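Local coordinates for protein putative glycosyltransferase (GalT1) (Streptococcus parasanguinis FW213, PDB 5HEA) that probably transfers sugar units from nucleotide-activated donors, being the GT-A-type glycosyltransferase domain of a longer streptococcal protein, at residues 25-30 with 95-100; 29-34 with 101-106; 118-123 with 207-212; 165-170 with 213-218. One frame throughout, in Å; residues are numbered along the deposited sequence.

Contact 1 (25-30 with 95-100); sequences DSLLRQ and DFVEEF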
# COMPACT_ATOMS: atom_id res chain seq x y z
N ASP A 25 32.72 -23.49 -11.42
CA ASP A 25 33.78 -24.39 -11.91
C ASP A 25 34.98 -23.57 -12.40
O ASP A 25 36.13 -23.89 -12.09
CB ASP A 25 33.27 -25.30 -13.05
CG ASP A 25 32.28 -26.39 -12.57
OD1 ASP A 25 32.23 -26.71 -11.36
OD2 ASP A 25 31.54 -26.93 -13.43
N SER A 26 34.72 -22.49 -13.14
CA SER A 26 35.82 -21.66 -13.67
C SER A 26 36.61 -20.95 -12.56
O SER A 26 37.81 -20.72 -12.70
CB SER A 26 35.32 -20.68 -14.73
OG SER A 26 34.68 -19.56 -14.13
N LEU A 27 35.95 -20.62 -11.45
CA LEU A 27 36.62 -19.97 -10.32
C LEU A 27 37.47 -20.92 -9.47
O LEU A 27 38.58 -20.59 -9.07
CB LEU A 27 35.61 -19.26 -9.40
CG LEU A 27 34.85 -18.07 -10.00
CD1 LEU A 27 33.82 -17.52 -8.99
CD2 LEU A 27 35.83 -17.00 -10.39
N LEU A 28 36.93 -22.09 -9.17
CA LEU A 28 37.68 -23.08 -8.40
C LEU A 28 38.93 -23.57 -9.14
O LEU A 28 39.88 -24.04 -8.51
CB LEU A 28 36.78 -24.25 -8.02
CG LEU A 28 35.66 -23.88 -7.04
CD1 LEU A 28 34.82 -25.11 -6.68
CD2 LEU A 28 36.24 -23.23 -5.79
N ARG A 29 38.94 -23.46 -10.47
CA ARG A 29 40.12 -23.80 -11.27
C ARG A 29 41.16 -22.68 -11.36
O ARG A 29 42.05 -22.74 -12.21
CB ARG A 29 39.71 -24.18 -12.69
CG ARG A 29 39.00 -25.52 -12.81
CD ARG A 29 38.81 -25.89 -14.27
NE ARG A 29 38.22 -24.80 -15.06
CZ ARG A 29 36.97 -24.80 -15.52
NH1 ARG A 29 36.17 -25.84 -15.29
NH2 ARG A 29 36.52 -23.77 -16.23
N GLN A 30 41.07 -21.66 -10.51
CA GLN A 30 42.02 -20.54 -10.59
C GLN A 30 43.43 -20.98 -10.21
O GLN A 30 43.62 -21.69 -9.22
CB GLN A 30 41.59 -19.37 -9.70
CG GLN A 30 40.46 -18.56 -10.28
CD GLN A 30 40.78 -18.09 -11.69
OE1 GLN A 30 41.69 -17.27 -11.89
NE2 GLN A 30 40.05 -18.60 -12.67
N ASP A 95 28.54 -15.40 -15.79
CA ASP A 95 29.78 -15.32 -16.57
C ASP A 95 30.80 -16.38 -16.16
O ASP A 95 30.53 -17.18 -15.27
CB ASP A 95 30.38 -13.92 -16.41
CG ASP A 95 29.44 -12.82 -16.87
OD1 ASP A 95 28.64 -13.08 -17.80
OD2 ASP A 95 29.50 -11.69 -16.32
N PHE A 96 31.95 -16.39 -16.82
CA PHE A 96 33.04 -17.31 -16.47
C PHE A 96 34.39 -16.76 -16.91
O PHE A 96 34.46 -15.80 -17.67
CB PHE A 96 32.79 -18.72 -17.03
CG PHE A 96 32.61 -18.76 -18.52
CD1 PHE A 96 31.39 -18.41 -19.09
CD2 PHE A 96 33.65 -19.14 -19.35
CE1 PHE A 96 31.21 -18.45 -20.46
CE2 PHE A 96 33.49 -19.19 -20.74
CZ PHE A 96 32.26 -18.84 -21.29
N VAL A 97 35.46 -17.35 -16.40
CA VAL A 97 36.79 -16.80 -16.60
C VAL A 97 37.84 -17.85 -16.96
O VAL A 97 37.64 -19.06 -16.74
CB VAL A 97 37.28 -16.05 -15.33
CG1 VAL A 97 36.36 -14.88 -15.00
CG2 VAL A 97 37.33 -17.00 -14.14
N GLU A 98 38.96 -17.39 -17.51
CA GLU A 98 40.12 -18.23 -17.77
C GLU A 98 40.72 -18.67 -16.44
O GLU A 98 40.48 -18.04 -15.43
CB GLU A 98 41.19 -17.45 -18.54
CG GLU A 98 40.82 -17.10 -19.96
CD GLU A 98 40.90 -18.29 -20.88
OE1 GLU A 98 41.45 -19.33 -20.47
OE2 GLU A 98 40.41 -18.18 -22.03
N GLU A 99 41.51 -19.74 -16.46
CA GLU A 99 42.10 -20.26 -15.22
C GLU A 99 43.19 -19.36 -14.65
O GLU A 99 43.52 -19.46 -13.47
CB GLU A 99 42.65 -21.67 -15.44
CG GLU A 99 43.98 -21.69 -16.17
CD GLU A 99 44.52 -23.10 -16.37
OE1 GLU A 99 43.70 -24.04 -16.38
OE2 GLU A 99 45.75 -23.25 -16.50
N PHE A 100 43.74 -18.48 -15.50
CA PHE A 100 44.80 -17.55 -15.08
C PHE A 100 44.29 -16.13 -14.81
O PHE A 100 45.07 -15.20 -14.62
CB PHE A 100 45.91 -17.51 -16.14
CG PHE A 100 45.41 -17.27 -17.53
CD1 PHE A 100 45.00 -16.01 -17.94
CD2 PHE A 100 45.35 -18.32 -18.45
CE1 PHE A 100 44.54 -15.79 -19.23
CE2 PHE A 100 44.88 -18.10 -19.74
CZ PHE A 100 44.48 -16.84 -20.13
O HOH W 1 38.77 -21.15 -15.08
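The last turn of helix 20-28 lies against short strand 96-97 and the turn that follows it, with the CA atoms of S26 and V97 5.8 Å apart and those of Q30 and E99 closing to 4.6 Å. Where the helix ends, Q30 N bonds to L27 O rather than to S26 O, and S26 O is taken instead by the Q30 side chain and a water. The Q30 chain makes this possible by bending at its second torsion (chi2 -53°), which folds the amide back over its own helix end. One N-H of NE2 reaches S26 O at 3.1 Å, while the other runs almost straight (174°) to E98 O, with NE2 and E98 O 2.8 Å apart. Both carbonyl oxygens lie in the plane of the amide. The water adds a second link, donating to S26 O and to V97 O. One residue before E98, V97 N gives a longer bond to S26 OG, 3.3 Å from N to O, and that hydroxyl is also bonded to C23 O within the helix. V97 CG2 sits among these polar groups, 3.5 Å from Q30 NE2, and also touches L27 CD2 at 4.0 Å. With both its N-H groups engaged, the Q30 amide cannot easily rotate: NE2 joins the last helical turn to the chain just after strand 96-97, and OE1 is left for L102 N.

Contact 2 (29-34 with 101-106); sequences RQTYKN and YLEHLY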
# COMPACT_ATOMS: atom_id res chain seq x y z
N ARG A 29 38.94 -23.46 -10.47
CA ARG A 29 40.12 -23.80 -11.27
C ARG A 29 41.16 -22.68 -11.36
O ARG A 29 42.05 -22.74 -12.21
CB ARG A 29 39.71 -24.18 -12.69
CG ARG A 29 39.00 -25.52 -12.81
CD ARG A 29 38.81 -25.89 -14.27
NE ARG A 29 38.22 -24.80 -15.06
CZ ARG A 29 36.97 -24.80 -15.52
NH1 ARG A 29 36.17 -25.84 -15.29
NH2 ARG A 29 36.52 -23.77 -16.23
N GLN A 30 41.07 -21.66 -10.51
CA GLN A 30 42.02 -20.54 -10.59
C GLN A 30 43.43 -20.98 -10.21
O GLN A 30 43.62 -21.69 -9.22
CB GLN A 30 41.59 -19.37 -9.70
CG GLN A 30 40.46 -18.56 -10.28
CD GLN A 30 40.78 -18.09 -11.69
OE1 GLN A 30 41.69 -17.27 -11.89
NE2 GLN A 30 40.05 -18.60 -12.67
N THR A 31 44.41 -20.53 -10.99
CA THR A 31 45.82 -20.78 -10.68
C THR A 31 46.25 -20.04 -9.41
O THR A 31 47.17 -20.47 -8.71
CB THR A 31 46.74 -20.38 -11.86
OG1 THR A 31 46.57 -19.00 -12.15
CG2 THR A 31 46.38 -21.17 -13.09
N TYR A 32 45.60 -18.91 -9.13
CA TYR A 32 45.80 -18.21 -7.87
C TYR A 32 44.92 -18.86 -6.83
O TYR A 32 43.69 -18.82 -6.92
CB TYR A 32 45.45 -16.73 -8.01
CG TYR A 32 45.89 -15.87 -6.84
CD1 TYR A 32 45.11 -15.77 -5.69
CD2 TYR A 32 47.09 -15.17 -6.88
CE1 TYR A 32 45.51 -14.99 -4.62
CE2 TYR A 32 47.50 -14.39 -5.81
CZ TYR A 32 46.70 -14.30 -4.69
OH TYR A 32 47.09 -13.53 -3.64
N LYS A 33 45.54 -19.47 -5.83
CA LYS A 33 44.81 -20.36 -4.92
C LYS A 33 44.21 -19.66 -3.71
O LYS A 33 43.18 -20.10 -3.18
CB LYS A 33 45.74 -21.49 -4.45
CG LYS A 33 46.35 -22.31 -5.57
CD LYS A 33 45.29 -23.09 -6.31
CE LYS A 33 45.88 -23.87 -7.46
NZ LYS A 33 44.85 -24.76 -8.09
N ASN A 34 44.84 -18.58 -3.26
CA ASN A 34 44.44 -17.98 -1.99
C ASN A 34 43.27 -16.99 -2.12
O ASN A 34 43.45 -15.78 -2.04
CB ASN A 34 45.63 -17.32 -1.29
CG ASN A 34 45.32 -16.97 0.15
OD1 ASN A 34 44.31 -17.41 0.70
ND2 ASN A 34 46.19 -16.18 0.77
N TYR A 101 42.97 -15.98 -14.80
CA TYR A 101 42.32 -14.68 -14.61
C TYR A 101 42.80 -13.91 -13.38
O TYR A 101 43.30 -12.78 -13.48
CB TYR A 101 40.81 -14.89 -14.53
CG TYR A 101 39.99 -13.67 -14.16
CD1 TYR A 101 39.79 -12.66 -15.09
CD2 TYR A 101 39.38 -13.56 -12.92
CE1 TYR A 101 39.01 -11.55 -14.78
CE2 TYR A 101 38.60 -12.45 -12.60
CZ TYR A 101 38.43 -11.46 -13.54
OH TYR A 101 37.67 -10.36 -13.25
N LEU A 102 42.65 -14.54 -12.22
CA LEU A 102 42.98 -13.90 -10.95
C LEU A 102 44.48 -13.62 -10.83
O LEU A 102 44.90 -12.53 -10.40
CB LEU A 102 42.55 -14.82 -9.81
CG LEU A 102 41.87 -14.23 -8.58
CD1 LEU A 102 40.90 -13.11 -8.97
CD2 LEU A 102 41.14 -15.34 -7.84
N GLU A 103 45.28 -14.62 -11.18
CA GLU A 103 46.73 -14.50 -11.15
C GLU A 103 47.24 -13.30 -11.96
O GLU A 103 48.06 -12.52 -11.48
CB GLU A 103 47.38 -15.80 -11.66
CG GLU A 103 48.90 -15.82 -11.57
CD GLU A 103 49.51 -17.06 -12.20
OE1 GLU A 103 48.76 -17.90 -12.76
OE2 GLU A 103 50.75 -17.20 -12.13
N HIS A 104 46.73 -13.14 -13.17
CA HIS A 104 47.14 -12.01 -14.02
C HIS A 104 46.77 -10.64 -13.46
O HIS A 104 47.56 -9.72 -13.55
CB HIS A 104 46.62 -12.18 -15.45
CG HIS A 104 47.36 -13.21 -16.24
ND1 HIS A 104 47.34 -13.26 -17.62
CD2 HIS A 104 48.16 -14.22 -15.84
CE1 HIS A 104 48.09 -14.26 -18.03
NE2 HIS A 104 48.61 -14.86 -16.97
N LEU A 105 45.57 -10.52 -12.89
CA LEU A 105 45.14 -9.30 -12.21
C LEU A 105 46.01 -9.03 -10.99
O LEU A 105 46.40 -7.89 -10.73
CB LEU A 105 43.67 -9.41 -11.75
CG LEU A 105 42.61 -9.24 -12.84
CD1 LEU A 105 41.21 -9.47 -12.28
CD2 LEU A 105 42.72 -7.84 -13.47
N TYR A 106 46.29 -10.09 -10.23
CA TYR A 106 47.09 -9.96 -9.02
C TYR A 106 48.50 -9.46 -9.35
O TYR A 106 48.95 -8.46 -8.81
CB TYR A 106 47.16 -11.28 -8.24
CG TYR A 106 47.97 -11.17 -6.96
CD1 TYR A 106 47.41 -10.64 -5.80
CD2 TYR A 106 49.31 -11.57 -6.92
CE1 TYR A 106 48.15 -10.53 -4.63
CE2 TYR A 106 50.06 -11.46 -5.74
CZ TYR A 106 49.47 -10.94 -4.61
OH TYR A 106 50.19 -10.83 -3.44
O HOH W 2 44.41 -17.36 -11.32
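Two side chains reach across with CG trans to the backbone nitrogen: Y32 (chi1 -168°), whose ring swings over Y106, and E103 (chi1 -176°), whose fully extended chain carries its carboxylate to T31. The loop 29-34 is the return connection of a beta-alpha-beta crossover in the GT-A fold, leading from helix 20-28 into strand 35-41, and it passes the first turn of helix 101-110. T31 OG1 donates a short bond to E103 OE1, 2.5 Å long, met on the anti side of the carboxylate and somewhat out of its plane; E103 OE2 turns instead to a salt bridge with R107. Two early N-H groups of the helix are satisfied here, L102 N by Q30 OE1, nearly straight and 2.9 Å away, and E103 N by a water. The E103 carboxylate, in the first turn, probably interacts favourably with the helix dipole. Further along, the Y32 and Y106 rings meet obliquely, planes 46° apart, with Y32 CE2 3.5 Å from Y106 CG. Both hydroxyls go on to E5, that of Y32 to its carbonyl and that of Y106 to its carboxylate, while L102 packs down on I7 and I9 of strand 7-13. The water itself is gripped by four bonds: it accepts from Y32 N and E103 N, and donates to Q30 OE1 and to T31 OG1, the last at 2.8 Å.

Contact 3 (118-123 with 207-212); sequences VCNFNS and FINEGS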
# COMPACT_ATOMS: atom_id res chain seq x y z
N VAL A 118 42.92 -3.86 -13.80
CA VAL A 118 41.71 -4.02 -14.60
C VAL A 118 42.09 -4.81 -15.83
O VAL A 118 43.13 -4.54 -16.45
CB VAL A 118 41.16 -2.64 -15.06
CG1 VAL A 118 39.88 -2.80 -15.91
CG2 VAL A 118 40.90 -1.72 -13.86
N CYS A 119 41.29 -5.80 -16.19
CA CYS A 119 41.49 -6.46 -17.48
C CYS A 119 40.27 -6.24 -18.35
O CYS A 119 39.33 -5.53 -17.97
CB CYS A 119 41.83 -7.96 -17.33
SG CYS A 119 40.49 -9.05 -16.76
N ASN A 120 40.27 -6.84 -19.53
CA ASN A 120 39.19 -6.64 -20.47
C ASN A 120 38.32 -7.89 -20.47
O ASN A 120 38.51 -8.80 -19.65
CB ASN A 120 39.76 -6.35 -21.86
CG ASN A 120 38.88 -5.42 -22.68
OD1 ASN A 120 37.65 -5.45 -22.59
ND2 ASN A 120 39.51 -4.57 -23.48
N PHE A 121 37.36 -7.96 -21.38
CA PHE A 121 36.53 -9.16 -21.48
C PHE A 121 36.27 -9.53 -22.92
O PHE A 121 36.25 -8.66 -23.80
CB PHE A 121 35.20 -8.98 -20.71
CG PHE A 121 34.32 -7.91 -21.28
CD1 PHE A 121 33.40 -8.20 -22.28
CD2 PHE A 121 34.41 -6.61 -20.83
CE1 PHE A 121 32.59 -7.22 -22.81
CE2 PHE A 121 33.61 -5.61 -21.36
CZ PHE A 121 32.70 -5.92 -22.34
N ASN A 122 36.07 -10.81 -23.17
CA ASN A 122 35.56 -11.26 -24.46
C ASN A 122 34.15 -11.72 -24.16
O ASN A 122 33.73 -11.72 -23.01
CB ASN A 122 36.44 -12.38 -25.04
CG ASN A 122 37.63 -11.84 -25.81
OD1 ASN A 122 37.53 -10.79 -26.45
ND2 ASN A 122 38.76 -12.54 -25.76
N SER A 123 33.40 -12.10 -25.18
CA SER A 123 32.01 -12.49 -24.94
C SER A 123 31.72 -13.92 -25.39
O SER A 123 32.45 -14.49 -26.20
CB SER A 123 31.04 -11.50 -25.58
OG SER A 123 31.31 -11.35 -26.96
N PHE A 207 46.14 -1.40 -16.35
CA PHE A 207 45.23 -2.06 -17.27
C PHE A 207 45.94 -3.15 -18.05
O PHE A 207 47.03 -2.91 -18.59
CB PHE A 207 44.62 -1.04 -18.25
CG PHE A 207 43.66 -1.66 -19.24
CD1 PHE A 207 42.42 -2.12 -18.82
CD2 PHE A 207 43.98 -1.76 -20.58
CE1 PHE A 207 41.54 -2.68 -19.71
CE2 PHE A 207 43.10 -2.33 -21.48
CZ PHE A 207 41.88 -2.79 -21.05
N ILE A 208 45.36 -4.35 -18.11
CA ILE A 208 45.86 -5.38 -19.02
C ILE A 208 44.82 -5.69 -20.09
O ILE A 208 43.70 -6.10 -19.78
CB ILE A 208 46.30 -6.69 -18.29
CG1 ILE A 208 45.35 -7.04 -17.16
CG2 ILE A 208 47.70 -6.54 -17.71
CD1 ILE A 208 45.73 -8.30 -16.42
N ASN A 209 45.19 -5.46 -21.35
CA ASN A 209 44.27 -5.67 -22.46
C ASN A 209 44.19 -7.12 -22.89
O ASN A 209 44.61 -7.48 -23.99
CB ASN A 209 44.61 -4.79 -23.67
CG ASN A 209 43.43 -4.63 -24.62
OD1 ASN A 209 42.29 -4.53 -24.16
ND2 ASN A 209 43.69 -4.65 -25.93
N GLU A 210 43.66 -7.95 -22.01
CA GLU A 210 43.40 -9.35 -22.33
C GLU A 210 41.95 -9.66 -21.96
O GLU A 210 41.45 -9.19 -20.93
CB GLU A 210 44.36 -10.27 -21.56
CG GLU A 210 44.32 -10.10 -20.05
CD GLU A 210 45.28 -11.04 -19.32
OE1 GLU A 210 46.50 -10.99 -19.62
OE2 GLU A 210 44.82 -11.81 -18.45
N GLY A 211 41.26 -10.41 -22.81
CA GLY A 211 39.88 -10.77 -22.54
C GLY A 211 39.81 -12.08 -21.77
O GLY A 211 39.42 -13.10 -22.31
N SER A 212 40.21 -12.04 -20.50
CA SER A 212 40.30 -13.25 -19.69
C SER A 212 39.00 -13.52 -18.94
O SER A 212 38.80 -14.59 -18.35
CB SER A 212 41.45 -13.13 -18.70
OG SER A 212 42.67 -13.00 -19.40
O HOH W 3 39.93 -14.32 -24.42
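The side chains of N120 and N209 run alongside each other, their amide planes turned by 47°. N120 ND2 uses one N-H, in its own amide plane, to meet N209 OD1 end-on at 2.9 Å; N209 ND2 carries on to K139 O. The same N120 nitrogen comes to the edge of the F207 ring, near the ring plane and 3.8 Å from CZ. V118 meets the same ring at its edge, CB near the ring plane and CG1 3.9 Å from F207 CD1, and L163 of helix 161-166 touches both N120 and F207. C119 and I208 point to the other side of the sheet, where C119 CB packs 3.6 Å from I208 CG1 beside helix 101-110. Between these two layers of side chains the parallel strands pair firmly at first, I208 N bonding to V118 O at 2.8 Å. The segment axes diverge by 44°, and inverse gamma turns centred on N209 and G211 kink strand 204-217. Past the first kink N120 N takes E210 O, 3.0 Å away, through a more bent bond. The hydrogen bond between the N120 and N209 amides thus spans the place where regular pairing lapses. This is a parallel pair, interrupted by two inverse gamma turns, inside the mixed sheet of a GT-A domain, layered between helices 101-110 and 161-166.

Contact 4 (165-170 with 213-218); sequences FTFSPT and YYYSQR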
# COMPACT_ATOMS: atom_id res chain seq x y z
N PHE A 165 33.49 1.93 -16.64
CA PHE A 165 32.67 2.57 -15.60
C PHE A 165 31.44 1.79 -15.17
O PHE A 165 31.06 1.82 -14.00
CB PHE A 165 32.26 3.98 -16.03
CG PHE A 165 33.42 4.92 -16.20
CD1 PHE A 165 34.06 5.45 -15.09
CD2 PHE A 165 33.87 5.27 -17.46
CE1 PHE A 165 35.13 6.31 -15.24
CE2 PHE A 165 34.94 6.13 -17.61
CZ PHE A 165 35.57 6.65 -16.50
N THR A 166 30.81 1.09 -16.10
CA THR A 166 29.52 0.50 -15.79
C THR A 166 29.56 -1.02 -15.58
O THR A 166 28.52 -1.65 -15.43
CB THR A 166 28.47 0.86 -16.85
OG1 THR A 166 28.78 0.20 -18.08
CG2 THR A 166 28.48 2.36 -17.10
N PHE A 167 30.77 -1.60 -15.58
CA PHE A 167 30.92 -3.04 -15.36
C PHE A 167 31.81 -3.31 -14.14
O PHE A 167 32.99 -2.96 -14.12
CB PHE A 167 31.49 -3.73 -16.61
CG PHE A 167 31.21 -5.21 -16.65
CD1 PHE A 167 29.93 -5.70 -16.43
CD2 PHE A 167 32.23 -6.12 -16.92
CE1 PHE A 167 29.67 -7.07 -16.47
CE2 PHE A 167 31.99 -7.49 -16.96
CZ PHE A 167 30.69 -7.96 -16.73
N SER A 168 31.24 -3.92 -13.12
CA SER A 168 32.01 -4.17 -11.90
C SER A 168 33.07 -5.30 -11.95
O SER A 168 34.09 -5.19 -11.27
CB SER A 168 31.09 -4.34 -10.69
OG SER A 168 30.17 -5.40 -10.89
N PRO A 169 32.83 -6.39 -12.72
CA PRO A 169 33.91 -7.38 -12.81
C PRO A 169 35.11 -6.91 -13.62
O PRO A 169 35.12 -5.77 -14.11
CB PRO A 169 33.24 -8.57 -13.52
CG PRO A 169 31.75 -8.40 -13.18
CD PRO A 169 31.56 -6.91 -13.27
N THR A 170 36.09 -7.80 -13.75
CA THR A 170 37.36 -7.58 -14.49
C THR A 170 38.36 -6.72 -13.73
O THR A 170 39.39 -6.35 -14.27
CB THR A 170 37.19 -7.05 -15.97
OG1 THR A 170 37.12 -5.62 -15.99
CG2 THR A 170 35.95 -7.66 -16.66
N TYR A 213 38.13 -12.53 -18.95
CA TYR A 213 36.78 -12.66 -18.39
C TYR A 213 35.82 -12.82 -19.57
O TYR A 213 35.96 -12.13 -20.58
CB TYR A 213 36.44 -11.39 -17.61
CG TYR A 213 35.12 -11.41 -16.85
CD1 TYR A 213 33.92 -11.13 -17.50
CD2 TYR A 213 35.09 -11.67 -15.48
CE1 TYR A 213 32.69 -11.13 -16.80
CE2 TYR A 213 33.88 -11.68 -14.77
CZ TYR A 213 32.68 -11.41 -15.44
OH TYR A 213 31.48 -11.40 -14.75
N TYR A 214 34.87 -13.75 -19.44
CA TYR A 214 33.87 -13.98 -20.49
C TYR A 214 32.47 -13.54 -20.07
O TYR A 214 31.89 -14.04 -19.10
CB TYR A 214 33.90 -15.44 -20.95
CG TYR A 214 35.19 -15.79 -21.67
CD1 TYR A 214 35.39 -15.41 -22.99
CD2 TYR A 214 36.22 -16.46 -21.02
CE1 TYR A 214 36.58 -15.69 -23.65
CE2 TYR A 214 37.41 -16.75 -21.66
CZ TYR A 214 37.58 -16.36 -22.98
OH TYR A 214 38.75 -16.65 -23.64
N TYR A 215 31.95 -12.57 -20.82
CA TYR A 215 30.65 -11.97 -20.58
C TYR A 215 29.61 -12.78 -21.36
O TYR A 215 29.65 -12.83 -22.59
CB TYR A 215 30.66 -10.51 -21.05
CG TYR A 215 29.36 -9.77 -20.86
CD1 TYR A 215 28.39 -9.74 -21.85
CD2 TYR A 215 29.10 -9.08 -19.68
CE1 TYR A 215 27.20 -9.06 -21.67
CE2 TYR A 215 27.91 -8.40 -19.48
CZ TYR A 215 26.97 -8.40 -20.49
OH TYR A 215 25.78 -7.72 -20.30
N SER A 216 28.70 -13.43 -20.64
CA SER A 216 27.64 -14.20 -21.26
C SER A 216 26.59 -13.28 -21.86
O SER A 216 25.99 -12.47 -21.17
CB SER A 216 26.99 -15.11 -20.22
OG SER A 216 25.76 -15.61 -20.70
N GLN A 217 26.36 -13.43 -23.16
CA GLN A 217 25.45 -12.55 -23.89
C GLN A 217 24.28 -13.37 -24.44
O GLN A 217 24.49 -14.38 -25.11
CB GLN A 217 26.22 -11.89 -25.02
CG GLN A 217 25.44 -10.95 -25.88
CD GLN A 217 26.22 -10.57 -27.12
OE1 GLN A 217 26.95 -11.40 -27.69
NE2 GLN A 217 26.08 -9.32 -27.55
N ARG A 218 23.04 -12.95 -24.18
CA ARG A 218 21.89 -13.69 -24.71
C ARG A 218 20.72 -12.81 -25.15
O ARG A 218 20.36 -11.85 -24.47
CB ARG A 218 21.40 -14.73 -23.69
CG ARG A 218 21.55 -14.26 -22.26
CD ARG A 218 21.20 -15.35 -21.27
NE ARG A 218 21.10 -14.80 -19.93
CZ ARG A 218 22.14 -14.61 -19.12
NH1 ARG A 218 23.37 -14.94 -19.51
NH2 ARG A 218 21.95 -14.09 -17.92
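Y213 OH, which rests 3.4 Å from P169 CG, is gripped by two polar partners beyond the contact: it bonds to D95 OD2 and receives the backbone N-H of D92. Along the rest of the Y213 ring the meetings are apolar. P169 CB approaches CE2 obliquely at 3.4 Å, and T170 CG2 comes in beside CG, while T170 OG1 is hydrogen-bonded to C119 O in strand 116-125. F167 arrives from the opposite direction and turns the edge of its ring to the face of Y213, an offset edge-to-face pair with planes 81° apart and centroids separated by 5.7 Å. Y215, two residues further along the chain, in turn presents its edge to the face of F167 (planes at 70°), with its CD2 3.5 Å from F167 CZ. Both tyrosines have CG trans to the backbone nitrogen (chi1 -174° for Y213), which sends their rings from residues two apart toward the same loop. P169 CD lies over the centre of the F167 ring, covering one of its faces. The D-x-D sequence of D92 and D94 is consistent with the motif that in many GT-A enzymes binds a metal and nucleotide-sugar. The chemistry is therefore divided: interlocked rings join the loop to strand 204-217, and the Y213 hydroxyl, with two hydrogen bonds, ties the cluster to D92 N of that sequence and to the carboxylate of adjacent D95.

Contacts 1 and 2 are partly buried and work as a pair: they share R29 and Q30, and the E99 carbonyl of one meets the T31 backbone nitrogen of the other. Contacts 3 and 4 are buried and both draw on strand 204-217, which also joins strand 96-97 of contact 1 in the sheet. Chemistry follows position. Contacts 1 and 2 are held largely by amide, hydroxyl and water hydrogen bonds, with a tyrosine pair added in contact 2; contact 3 combines strand pairing with an amide-to-amide hydrogen bond, and contact 4, nearest the chain centre, relies on aromatic packing. D95 and Y213 bond contact 1 to contact 4, and H104 and E210 bond contact 2 to contact 3.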